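Local atomic coordinates of endo-alpha-mannosidase (Bacteroides thetaiotaomicron, PDB entry 4ACY), a protein that hydrolyses internal alpha-mannosidic linkages as a family GH99 endo-alpha-mannosidase, an activity tied to the processing of N-glycans. Residues A[146-151]-A[180-185]; A[283-288]-A[295-300]. One frame throughout, in Å; residues are numbered along the deposited sequence.

Contact 1: A[146-151]-A[180-185]; sequences GAKVCF and AFYRTH
Val149 grips the chain around Phe181 through both of its backbone polar groups, forming one isolated beta bridge at the start of the third barrel strand. Its N donates to Ala180 O at 2.8 Å, meeting that carbonyl almost head-on, with a C=O...N angle of 172°. The same oxygen also receives the CA-H of Lys148, whose CA lies 3.2 Å from Ala180 O. In return Tyr182 N donates to Val149 O over 3.0 Å, a fairly straight bond that arrives from above the carbonyl plane. The bridge therefore satisfies Val149 N and O and holds Ala180 to Tyr182 against the strand.

The Tyr182 ring reaches along both Lys148 and Cys150, which meet it from the same side, CD1 being 3.6 Å from Lys148 CB and CD2 3.9 Å from Cys150 CB. Its CG stands opposite the backbone N (chi1 -176°), which swings the ring past Lys148 and Cys150 and its end away from the strand, to where the phenol OH is hydrogen-bonded to the carbonyl oxygen of Asp40. Cys150 SG makes an oblique sulfur-aromatic contact 5.4 Å from the centroid of the Tyr182 ring. The Lys148 chain, bent at chi2, crosses Tyr182 at about a right angle and ends with NZ hydrogen-bonded to Pro179 O. Beyond the bridge, Phe151 CE1 touches Phe181 CE1 at 3.7 Å, the two side chains again nearly perpendicular.

Strand 148-153 keeps its barrel bonds meanwhile: Lys148 and Cys150 pair with strand 117-124, and Phe151 with Phe191 of strand 189-192. The loop running from helix 161-175 to strand 189-192 thus adds its bridge at Val149 before the fourth strand begins, with Ala180 against Ala143 of helix 133-145 and Phe181 against Ile171 and Tyr175 of helix 161-175.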
# COMPACT_ATOMS: atom_id res chain seq x y z
N GLY A 146 -8.44 -14.94 10.36
CA GLY A 146 -8.43 -15.40 8.96
C GLY A 146 -7.95 -14.35 7.95
O GLY A 146 -8.17 -14.51 6.75
N ALA A 147 -7.30 -13.30 8.43
CA ALA A 147 -6.70 -12.32 7.52
C ALA A 147 -5.33 -12.79 7.03
O ALA A 147 -4.74 -13.72 7.61
CB ALA A 147 -6.60 -10.95 8.17
N LYS A 148 -4.82 -12.16 5.97
CA LYS A 148 -3.55 -12.59 5.37
C LYS A 148 -2.60 -11.41 5.15
O LYS A 148 -3.04 -10.27 5.07
CB LYS A 148 -3.80 -13.28 4.02
CG LYS A 148 -4.76 -14.48 4.07
CD LYS A 148 -4.19 -15.63 4.85
CE LYS A 148 -5.19 -16.80 4.84
NZ LYS A 148 -4.71 -17.93 5.67
N VAL A 149 -1.30 -11.71 5.06
CA VAL A 149 -0.28 -10.67 4.91
C VAL A 149 0.60 -10.97 3.69
O VAL A 149 1.13 -12.08 3.56
CB VAL A 149 0.63 -10.61 6.17
CG1 VAL A 149 1.76 -9.62 5.99
CG2 VAL A 149 -0.21 -10.28 7.43
N CYS A 150 0.75 -9.99 2.80
CA CYS A 150 1.76 -10.10 1.76
C CYS A 150 2.69 -8.90 1.89
O CYS A 150 2.57 -8.12 2.83
CB CYS A 150 1.11 -10.19 0.37
SG CYS A 150 0.24 -8.70 -0.18
N PHE A 151 3.63 -8.76 0.95
CA PHE A 151 4.71 -7.81 1.14
C PHE A 151 4.84 -6.84 -0.01
O PHE A 151 4.67 -7.22 -1.17
CB PHE A 151 6.02 -8.56 1.41
CG PHE A 151 6.01 -9.27 2.73
CD1 PHE A 151 5.28 -10.46 2.90
CD2 PHE A 151 6.68 -8.73 3.82
CE1 PHE A 151 5.22 -11.09 4.15
CE2 PHE A 151 6.64 -9.36 5.06
CZ PHE A 151 5.91 -10.54 5.23
N ALA A 180 -0.93 -17.16 8.37
CA ALA A 180 -1.45 -15.91 7.80
C ALA A 180 -0.66 -15.40 6.60
O ALA A 180 -0.96 -14.32 6.08
CB ALA A 180 -1.56 -14.82 8.87
N PHE A 181 0.36 -16.13 6.17
CA PHE A 181 1.10 -15.73 4.97
C PHE A 181 0.22 -15.87 3.73
O PHE A 181 -0.34 -16.95 3.47
CB PHE A 181 2.39 -16.55 4.84
CG PHE A 181 3.31 -16.11 3.73
CD1 PHE A 181 4.16 -15.03 3.91
CD2 PHE A 181 3.37 -16.81 2.52
CE1 PHE A 181 5.03 -14.61 2.90
CE2 PHE A 181 4.25 -16.40 1.50
CZ PHE A 181 5.07 -15.30 1.69
N TYR A 182 0.09 -14.80 2.96
CA TYR A 182 -0.85 -14.79 1.83
C TYR A 182 -0.39 -15.63 0.66
O TYR A 182 0.77 -15.54 0.25
CB TYR A 182 -1.02 -13.37 1.33
CG TYR A 182 -2.04 -13.18 0.23
CD1 TYR A 182 -3.40 -13.47 0.44
CD2 TYR A 182 -1.65 -12.63 -0.98
CE1 TYR A 182 -4.34 -13.24 -0.57
CE2 TYR A 182 -2.58 -12.41 -1.99
CZ TYR A 182 -3.92 -12.71 -1.77
OH TYR A 182 -4.83 -12.45 -2.78
N ARG A 183 -1.31 -16.42 0.13
CA ARG A 183 -1.15 -17.04 -1.18
C ARG A 183 -2.46 -16.93 -1.93
O ARG A 183 -3.54 -17.05 -1.34
CB ARG A 183 -0.77 -18.52 -1.05
CG ARG A 183 0.64 -18.70 -0.61
CD ARG A 183 1.03 -20.17 -0.61
NE ARG A 183 2.40 -20.32 -0.13
CZ ARG A 183 2.74 -20.34 1.16
NH1 ARG A 183 1.83 -20.19 2.11
NH2 ARG A 183 4.01 -20.49 1.49
N THR A 184 -2.36 -16.71 -3.23
CA THR A 184 -3.53 -16.71 -4.09
C THR A 184 -3.24 -17.59 -5.31
O THR A 184 -2.15 -17.54 -5.86
CB THR A 184 -3.98 -15.26 -4.46
OG1 THR A 184 -5.17 -15.32 -5.25
CG2 THR A 184 -2.88 -14.49 -5.18
N HIS A 185 -4.21 -18.44 -5.66
CA HIS A 185 -3.98 -19.53 -6.63
C HIS A 185 -2.67 -20.26 -6.29
O HIS A 185 -1.87 -20.61 -7.17
CB HIS A 185 -3.99 -18.98 -8.07

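Contact 2: A[283-288]-A[295-300]; sequences PGYIDT and GSTTRD
Tyr285 and Arg299 face each other as an antiparallel hydrogen-bonded pair, a single bridge that ties together the two arms of the loop following the seventh strand of the TIM barrel. Tyr285 N donates to Arg299 O at 3.1 Å, in the carbonyl plane and on a lone pair. The return bond, Arg299 N to Tyr285 O, is shorter at 2.7 Å, and both are nearly straight, with N-H...O angles of 165° and 166°. Tyr285 O also takes a CA-H contact from Thr298. On the second arm, Thr298 N closes a turn onto Gly295 O.

The aromatic ring of Tyr285 rests on Thr297, whose methyl carbon CG2 sits 3.8 Å from the ring centroid in a CH-pi contact over one face, shifted toward the CD1-CE1 side. CG2 reaches this place by standing trans to Thr297 N, which leaves OG1 to bond with Asn294. The phenol OH of Tyr285 donates to Asp287 OD2 at 2.6 Å, approaching from above the carboxylate plane; the same oxygen forms a salt bridge with Arg291 and accepts from Asn294. With a leucine in place of Tyr285, the Thr297 methyl would probably lose its aromatic face and Asp287 one of the donors that steady its carboxylate. Ile286 and Thr298 run side by side, with Ile286 CG1 3.8 Å from Thr298 OG1.

Arg299 folds its guanidinium back along its own arm, and its NH2 reaches Thr252 O in a different loop. NH1 binds two carbonyl oxygens, Ser296 O and Thr298 O. A water joins the arms where no direct bond does, accepting from Asp287 N at 2.9 Å and from Thr298 OG1 at 2.8 Å.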
# COMPACT_ATOMS: atom_id res chain seq x y z
N PRO A 283 -9.13 6.98 -0.99
CA PRO A 283 -10.29 7.81 -0.60
C PRO A 283 -10.06 9.31 -0.81
O PRO A 283 -11.00 10.11 -0.65
CB PRO A 283 -10.46 7.49 0.88
CG PRO A 283 -9.09 7.18 1.35
CD PRO A 283 -8.40 6.48 0.18
N GLY A 284 -8.83 9.67 -1.16
CA GLY A 284 -8.43 11.06 -1.35
C GLY A 284 -6.91 11.14 -1.37
O GLY A 284 -6.23 10.11 -1.39
N TYR A 285 -6.38 12.35 -1.37
CA TYR A 285 -4.92 12.54 -1.31
C TYR A 285 -4.66 13.93 -0.77
O TYR A 285 -5.26 14.92 -1.23
CB TYR A 285 -4.24 12.38 -2.68
CG TYR A 285 -2.72 12.38 -2.54
CD1 TYR A 285 -2.01 13.57 -2.31
CD2 TYR A 285 -2.02 11.17 -2.52
CE1 TYR A 285 -0.62 13.55 -2.13
CE2 TYR A 285 -0.64 11.14 -2.32
CZ TYR A 285 0.06 12.32 -2.13
OH TYR A 285 1.43 12.27 -1.94
N ILE A 286 -3.78 14.01 0.23
CA ILE A 286 -3.21 15.29 0.64
C ILE A 286 -1.94 15.08 1.46
O ILE A 286 -1.93 14.34 2.46
CB ILE A 286 -4.23 16.24 1.36
CG1 ILE A 286 -3.54 17.55 1.75
CG2 ILE A 286 -4.86 15.53 2.58
CD1 ILE A 286 -4.50 18.72 2.12
N ASP A 287 -0.85 15.71 1.02
CA ASP A 287 0.42 15.51 1.72
C ASP A 287 1.13 16.83 1.99
O ASP A 287 2.35 16.86 2.10
CB ASP A 287 1.34 14.56 0.93
CG ASP A 287 1.79 15.13 -0.40
OD1 ASP A 287 1.40 16.26 -0.74
OD2 ASP A 287 2.52 14.44 -1.13
N THR A 288 0.36 17.91 2.12
CA THR A 288 0.99 19.23 2.22
C THR A 288 1.70 19.55 3.54
O THR A 288 2.42 20.55 3.60
CB THR A 288 0.03 20.37 1.86
OG1 THR A 288 -1.15 20.26 2.66
CG2 THR A 288 -0.34 20.31 0.39
N GLY A 295 0.46 20.84 -3.51
CA GLY A 295 -0.98 21.06 -3.57
C GLY A 295 -1.67 20.57 -4.84
O GLY A 295 -2.86 20.23 -4.82
N SER A 296 -0.92 20.48 -5.94
CA SER A 296 -1.50 20.03 -7.22
C SER A 296 -1.96 18.57 -7.17
O SER A 296 -2.81 18.16 -7.96
CB SER A 296 -0.52 20.24 -8.39
OG SER A 296 0.62 19.40 -8.31
N THR A 297 -1.39 17.79 -6.25
CA THR A 297 -1.72 16.37 -6.12
C THR A 297 -2.92 16.18 -5.14
O THR A 297 -3.55 15.12 -5.11
CB THR A 297 -0.51 15.56 -5.63
OG1 THR A 297 0.64 15.85 -6.44
CG2 THR A 297 -0.78 14.05 -5.72
N THR A 298 -3.24 17.22 -4.37
CA THR A 298 -4.36 17.13 -3.43
C THR A 298 -5.67 16.73 -4.13
O THR A 298 -6.01 17.25 -5.20
CB THR A 298 -4.54 18.46 -2.67
OG1 THR A 298 -3.39 18.71 -1.84
CG2 THR A 298 -5.81 18.42 -1.78
N ARG A 299 -6.38 15.78 -3.54
CA ARG A 299 -7.70 15.40 -4.05
C ARG A 299 -8.64 15.36 -2.85
O ARG A 299 -8.45 14.55 -1.96
CB ARG A 299 -7.65 14.02 -4.73
CG ARG A 299 -6.69 13.91 -5.92
CD ARG A 299 -7.21 14.59 -7.20
NE ARG A 299 -6.24 14.40 -8.28
CZ ARG A 299 -5.21 15.22 -8.53
NH1 ARG A 299 -5.04 16.32 -7.80
NH2 ARG A 299 -4.37 14.94 -9.52
N ASP A 300 -9.65 16.25 -2.83
CA ASP A 300 -10.59 16.29 -1.69
C ASP A 300 -11.45 15.03 -1.62
O ASP A 300 -11.82 14.46 -2.64
CB ASP A 300 -11.53 17.50 -1.76
CG ASP A 300 -10.81 18.83 -1.75
OD1 ASP A 300 -9.64 18.94 -1.30
OD2 ASP A 300 -11.46 19.81 -2.19
O HOH W 1 -1.25 16.98 -1.52

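Overall arrangement
Contacts 1 and 2 belong to the same TIM-barrel fold but lie on opposite sides of the chain's centre, 30 Å apart between centres and about 17 Å between nearest atoms, without touching. They follow one another along the chain. Contact 1 joins the beginning of the third strand to the loop leading into the fourth, whereas contact 2 lies wholly within the loop between the seventh strand and helix 305-316. That loop leaves the C-terminal end of its strand, the end at which TIM-barrel glycosidases generally carry their active sites, so 283-288 and 295-300 are probably nearer the substrate region; 146-151 enters its strand from the other end.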